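Local coordinates for protein beta-galactosidase (Bacillus circulans, PDB 4MAD) that probably hydrolyses terminal non-reducing beta-D-galactose residues from beta-D-galactosides, as a family 35 glycoside hydrolase, at residues R153-S158 with R192-E196; F145-F149 with I189-V193. One frame throughout, in Å; residues are numbered along the deposited sequence.

Contact 1: R153-S158 with R192-E196; sequences RPLLSS and RVGNE
The carboxylate of Glu196 reaches into the turn at Leu156-Ser158 and joins the two loops through OE2, while OE1 ties down its own loop. OE2 takes two hydrogen bonds from Ser158: the backbone N donates from 2.9 Å, nearly in line with the C-O bond of the carboxylate, and Ser158 OG lies 2.7 Å from OE2 on the syn lone pair, the side of the other oxygen. That hydroxyl gets there because chi1 of 62° sets OG between its own backbone N and carbonyl carbon, facing Glu196. A further, weak bond to OE2 from Ser157 OG is not settled, since Ser16 O and Ile163 O also lie near this hydroxyl. The other oxygen, OE1, accepts from Gly194 N at 2.9 Å. With an alanine in place of this glutamate, the N-H groups of Ser158 and Gly194 and the Ser158 hydroxyl would probably lose their partner, and the Ser158 turn would be less firmly tied to the loop at Gly194.

At the other end Arg153 grips the carbonyl of Arg192 side-on. NH2 meets Arg192 O at 3.0 Å, in the carbonyl plane on a lone pair, whereas NE, 3.3 Å from Arg192 O, approaches from above that plane. Between these polar ends Leu156 CD1 packs on Val193 CB at 3.9 Å. Asn195 OD1 is covered without a polar partner. The contact thus joins the loops that follow helices 135-152 and 179-192 and lead into the neighbouring barrel strands 163-167 and 197-202; Leu156 also rests on Ile163, and Glu196 on Leu166.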
loop_
_atom_site.group_PDB
_atom_site.type_symbol
_atom_site.label_atom_id
_atom_site.label_comp_id
_atom_site.label_asym_id
_atom_site.label_seq_id
_atom_site.Cartn_x
_atom_site.Cartn_y
_atom_site.Cartn_z
ATOM N N ARG A 153 -12.719 20.237 -4.599
ATOM C CA ARG A 153 -13.409 21.104 -5.510
ATOM C C ARG A 153 -12.660 22.430 -5.799
ATOM O O ARG A 153 -12.529 22.813 -6.915
ATOM C CB ARG A 153 -14.813 21.374 -5.002
ATOM C CG ARG A 153 -15.737 21.872 -6.027
ATOM C CD ARG A 153 -17.180 21.732 -5.563
ATOM N NE ARG A 153 -17.633 20.365 -5.713
ATOM C CZ ARG A 153 -18.205 19.601 -4.785
ATOM N NH1 ARG A 153 -18.445 20.013 -3.570
ATOM N NH2 ARG A 153 -18.509 18.384 -5.106
ATOM N N PRO A 154 -12.093 23.040 -4.788
ATOM C CA PRO A 154 -11.357 24.282 -4.961
ATOM C C PRO A 154 -10.150 24.061 -5.850
ATOM O O PRO A 154 -9.594 25.018 -6.331
ATOM C CB PRO A 154 -10.866 24.568 -3.575
ATOM C CG PRO A 154 -11.739 23.944 -2.744
ATOM C CD PRO A 154 -12.121 22.680 -3.386
ATOM N N LEU A 155 -9.728 22.816 -5.995
ATOM C CA LEU A 155 -8.501 22.488 -6.716
ATOM C C LEU A 155 -8.658 22.113 -8.180
ATOM O O LEU A 155 -7.697 21.957 -8.889
ATOM C CB LEU A 155 -7.696 21.449 -5.955
ATOM C CG LEU A 155 -7.205 21.805 -4.569
ATOM C CD1 LEU A 155 -6.745 20.581 -3.903
ATOM C CD2 LEU A 155 -6.143 22.889 -4.613
ATOM N N LEU A 156 -9.894 22.030 -8.607
ATOM C CA LEU A 156 -10.228 21.777 -9.973
ATOM C C LEU A 156 -9.808 22.911 -10.904
ATOM O O LEU A 156 -9.878 24.046 -10.573
ATOM C CB LEU A 156 -11.706 21.461 -10.116
ATOM C CG LEU A 156 -12.246 20.307 -9.304
ATOM C CD1 LEU A 156 -13.729 20.352 -9.296
ATOM C CD2 LEU A 156 -11.764 18.967 -9.815
ATOM N N SER A 157 -9.385 22.564 -12.092
ATOM C CA SER A 157 -8.974 23.559 -13.026
ATOM C C SER A 157 -10.118 24.521 -13.322
ATOM O O SER A 157 -9.908 25.680 -13.506
ATOM C CB SER A 157 -8.445 22.960 -14.291
ATOM O OG SER A 157 -9.416 22.261 -14.976
ATOM N N SER A 158 -11.333 24.010 -13.287
ATOM C CA SER A 158 -12.531 24.797 -13.526
ATOM C C SER A 158 -12.760 25.839 -12.442
ATOM O O SER A 158 -13.595 26.681 -12.557
ATOM C CB SER A 158 -13.761 23.945 -13.782
ATOM O OG SER A 158 -14.074 23.151 -12.716
ATOM N N ARG A 192 -20.025 15.975 -9.207
ATOM C CA ARG A 192 -19.204 16.524 -8.157
ATOM C C ARG A 192 -17.994 17.329 -8.640
ATOM O O ARG A 192 -17.323 17.921 -7.871
ATOM C CB ARG A 192 -18.727 15.389 -7.261
ATOM C CG ARG A 192 -19.833 14.634 -6.563
ATOM C CD ARG A 192 -19.286 13.546 -5.695
ATOM N NE ARG A 192 -20.251 12.916 -4.835
ATOM C CZ ARG A 192 -21.034 11.926 -5.206
ATOM N NH1 ARG A 192 -21.019 11.484 -6.425
ATOM N NH2 ARG A 192 -21.861 11.384 -4.357
ATOM N N VAL A 193 -17.749 17.329 -9.931
ATOM C CA VAL A 193 -16.696 18.160 -10.500
ATOM C C VAL A 193 -17.183 19.258 -11.436
ATOM O O VAL A 193 -18.307 19.653 -11.341
ATOM C CB VAL A 193 -15.524 17.346 -11.047
ATOM C CG1 VAL A 193 -15.050 16.376 -10.008
ATOM C CG2 VAL A 193 -15.864 16.698 -12.307
ATOM N N GLY A 194 -16.295 19.731 -12.309
ATOM C CA GLY A 194 -16.621 20.711 -13.320
ATOM C C GLY A 194 -16.511 20.076 -14.686
ATOM O O GLY A 194 -16.935 18.991 -14.897
ATOM N N ASN A 195 -15.864 20.768 -15.588
ATOM C CA ASN A 195 -15.663 20.281 -16.930
ATOM C C ASN A 195 -14.330 19.588 -17.149
ATOM O O ASN A 195 -13.894 19.507 -18.219
ATOM C CB ASN A 195 -15.844 21.375 -17.967
ATOM C CG ASN A 195 -14.916 22.495 -17.771
ATOM O OD1 ASN A 195 -13.968 22.399 -17.065
ATOM N ND2 ASN A 195 -15.182 23.578 -18.428
ATOM N N GLU A 196 -13.721 19.086 -16.110
ATOM C CA GLU A 196 -12.453 18.417 -16.219
ATOM C C GLU A 196 -12.598 17.152 -17.044
ATOM O O GLU A 196 -13.639 16.617 -17.120
ATOM C CB GLU A 196 -11.906 18.083 -14.839
ATOM C CG GLU A 196 -11.423 19.246 -14.040
ATOM C CD GLU A 196 -12.508 20.129 -13.497
ATOM O OE1 GLU A 196 -13.562 19.664 -13.156
ATOM O OE2 GLU A 196 -12.287 21.309 -13.448
#

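Contact 2: F145-F149 with I189-V193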
loop_
_atom_site.group_PDB
_atom_site.type_symbol
_atom_site.label_atom_id
_atom_site.label_comp_id
_atom_site.label_asym_id
_atom_site.label_seq_id
_atom_site.Cartn_x
_atom_site.Cartn_y
_atom_site.Cartn_z
ATOM N N PHE A 145 -17.387 9.931 -1.399
ATOM C CA PHE A 145 -17.163 10.833 -2.491
ATOM C C PHE A 145 -17.709 12.228 -2.170
ATOM O O PHE A 145 -17.164 13.201 -2.542
ATOM C CB PHE A 145 -17.749 10.302 -3.790
ATOM C CG PHE A 145 -16.776 9.479 -4.628
ATOM C CD1 PHE A 145 -15.623 9.000 -4.117
ATOM C CD2 PHE A 145 -17.044 9.205 -5.927
ATOM C CE1 PHE A 145 -14.777 8.260 -4.916
ATOM C CE2 PHE A 145 -16.201 8.458 -6.671
ATOM C CZ PHE A 145 -15.092 8.009 -6.160
ATOM N N ASP A 146 -18.809 12.277 -1.451
ATOM C CA ASP A 146 -19.323 13.587 -1.119
ATOM C C ASP A 146 -18.296 14.352 -0.335
ATOM O O ASP A 146 -18.130 15.497 -0.550
ATOM C CB ASP A 146 -20.549 13.513 -0.250
ATOM C CG ASP A 146 -21.779 13.155 -1.003
ATOM O OD1 ASP A 146 -21.773 13.150 -2.207
ATOM O OD2 ASP A 146 -22.757 12.812 -0.360
ATOM N N VAL A 147 -17.657 13.734 0.631
ATOM C CA VAL A 147 -16.636 14.419 1.383
ATOM C C VAL A 147 -15.397 14.702 0.584
ATOM O O VAL A 147 -14.861 15.758 0.590
ATOM C CB VAL A 147 -16.285 13.621 2.636
ATOM C CG1 VAL A 147 -15.137 14.165 3.337
ATOM C CG2 VAL A 147 -17.419 13.644 3.573
ATOM N N LEU A 148 -14.944 13.687 -0.093
ATOM C CA LEU A 148 -13.711 13.870 -0.800
ATOM C C LEU A 148 -13.765 14.979 -1.834
ATOM O O LEU A 148 -12.910 15.761 -1.892
ATOM C CB LEU A 148 -13.326 12.589 -1.516
ATOM C CG LEU A 148 -12.146 12.717 -2.452
ATOM C CD1 LEU A 148 -10.915 12.912 -1.681
ATOM C CD2 LEU A 148 -12.011 11.541 -3.412
ATOM N N PHE A 149 -14.799 15.023 -2.642
ATOM C CA PHE A 149 -14.905 16.014 -3.689
ATOM C C PHE A 149 -15.055 17.477 -3.207
ATOM O O PHE A 149 -14.684 18.408 -3.853
ATOM C CB PHE A 149 -15.875 15.596 -4.767
ATOM C CG PHE A 149 -15.302 14.584 -5.689
ATOM C CD1 PHE A 149 -14.576 14.947 -6.761
ATOM C CD2 PHE A 149 -15.430 13.264 -5.406
ATOM C CE1 PHE A 149 -14.073 14.024 -7.553
ATOM C CE2 PHE A 149 -14.886 12.329 -6.220
ATOM C CZ PHE A 149 -14.213 12.705 -7.274
ATOM N N ILE A 189 -19.150 11.086 -10.388
ATOM C CA ILE A 189 -17.992 11.963 -10.426
ATOM C C ILE A 189 -18.304 13.255 -11.181
ATOM O O ILE A 189 -17.907 14.328 -10.791
ATOM C CB ILE A 189 -16.755 11.257 -11.002
ATOM C CG1 ILE A 189 -16.286 10.211 -10.017
ATOM C CG2 ILE A 189 -15.647 12.191 -11.248
ATOM C CD1 ILE A 189 -15.336 9.277 -10.543
ATOM N N LYS A 190 -19.044 13.115 -12.262
ATOM C CA LYS A 190 -19.279 14.262 -13.100
ATOM C C LYS A 190 -19.980 15.343 -12.329
ATOM O O LYS A 190 -19.603 16.463 -12.365
ATOM C CB LYS A 190 -20.071 13.872 -14.321
ATOM C CG LYS A 190 -20.197 14.897 -15.378
ATOM C CD LYS A 190 -19.011 15.807 -15.451
ATOM C CE LYS A 190 -19.366 17.263 -15.245
ATOM N NZ LYS A 190 -20.146 17.769 -16.386
ATOM N N LYS A 191 -20.969 14.953 -11.575
ATOM C CA LYS A 191 -21.774 15.879 -10.806
ATOM C C LYS A 191 -21.070 16.592 -9.703
ATOM O O LYS A 191 -21.482 17.638 -9.292
ATOM C CB LYS A 191 -23.047 15.210 -10.329
ATOM C CG LYS A 191 -22.937 14.421 -9.113
ATOM C CD LYS A 191 -24.284 13.842 -8.757
ATOM C CE LYS A 191 -24.660 12.746 -9.727
ATOM N NZ LYS A 191 -26.118 12.496 -9.788
ATOM N N ARG A 192 -20.025 15.975 -9.207
ATOM C CA ARG A 192 -19.204 16.524 -8.157
ATOM C C ARG A 192 -17.994 17.329 -8.640
ATOM O O ARG A 192 -17.323 17.921 -7.871
ATOM C CB ARG A 192 -18.727 15.389 -7.261
ATOM C CG ARG A 192 -19.833 14.634 -6.563
ATOM C CD ARG A 192 -19.286 13.546 -5.695
ATOM N NE ARG A 192 -20.251 12.916 -4.835
ATOM C CZ ARG A 192 -21.034 11.926 -5.206
ATOM N NH1 ARG A 192 -21.019 11.484 -6.425
ATOM N NH2 ARG A 192 -21.861 11.384 -4.357
ATOM N N VAL A 193 -17.749 17.329 -9.931
ATOM C CA VAL A 193 -16.696 18.160 -10.500
ATOM C C VAL A 193 -17.183 19.258 -11.436
ATOM O O VAL A 193 -18.307 19.653 -11.341
ATOM C CB VAL A 193 -15.524 17.346 -11.047
ATOM C CG1 VAL A 193 -15.050 16.376 -10.008
ATOM C CG2 VAL A 193 -15.864 16.698 -12.307
#
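Over one face of the Arg192 guanidinium lies CB of Phe145, 3.8 Å from the guanidinium plane and displaced from its centre, while the carboxylate of Asp146 comes in at the edge. The ring of Phe145 has Phe149 CE2 over one face, and at the edge of the Phe149 ring, in its plane, is Phe145 O.

Arg192 NE and NH2 both close on a single oxygen of Asp146, a side-on salt bridge in which OD1 takes both N-H groups. NE reaches OD1 at 3.0 Å on the anti lone pair; NH2 is nearer, 2.8 Å from OD1, but meets it from above the carboxylate plane, and the two flat groups are turned 33° apart. The side chain, extended from CG to NE with chi2 at -179°, reaches across from helix 179-192 to helix 135-152, and its CB packs 3.8 Å from CB of Phe149. Inward of this arm the contact is apolar: Val193 CG1 sits 3.5 Å from Phe149 CE1, and Ile189 CG1 lies 3.8 Å from Phe145 CE2.

NH1 is held by Gly188 O, and Asp142 adds a long, weak ion pair to NH2. The buried part, Phe145, Phe149 and Ile189, is thus apolar, while the salt bridge lies at the margin, where Asp146 is exposed. Water is likely to screen the charged pair in part, so it may serve mainly to orient the arginine, whose rotation Asp146 and Gly188 O fix.

Arg192 and Val193 belong to both contacts, whose centres lie about 9 Å apart. Arg192 divides its work: its carbonyl serves contact 1 and its side chain contact 2, so Arg192 is tied to helix 135-152 and also to the loop that follows that helix. Val193 likewise has Leu156 as a neighbour in contact 1 and Phe149 in contact 2. Together they join two successive beta-alpha units of the TIM barrel in its helical layer; the centres of contacts 1 and 2 lie about 27 and 24 Å from the centre of the whole chain. Both are structural packing away from the predicted catalytic pair, Glu171 and Glu247, and the sites of bound 2-(2-methoxyethoxy)ethanol.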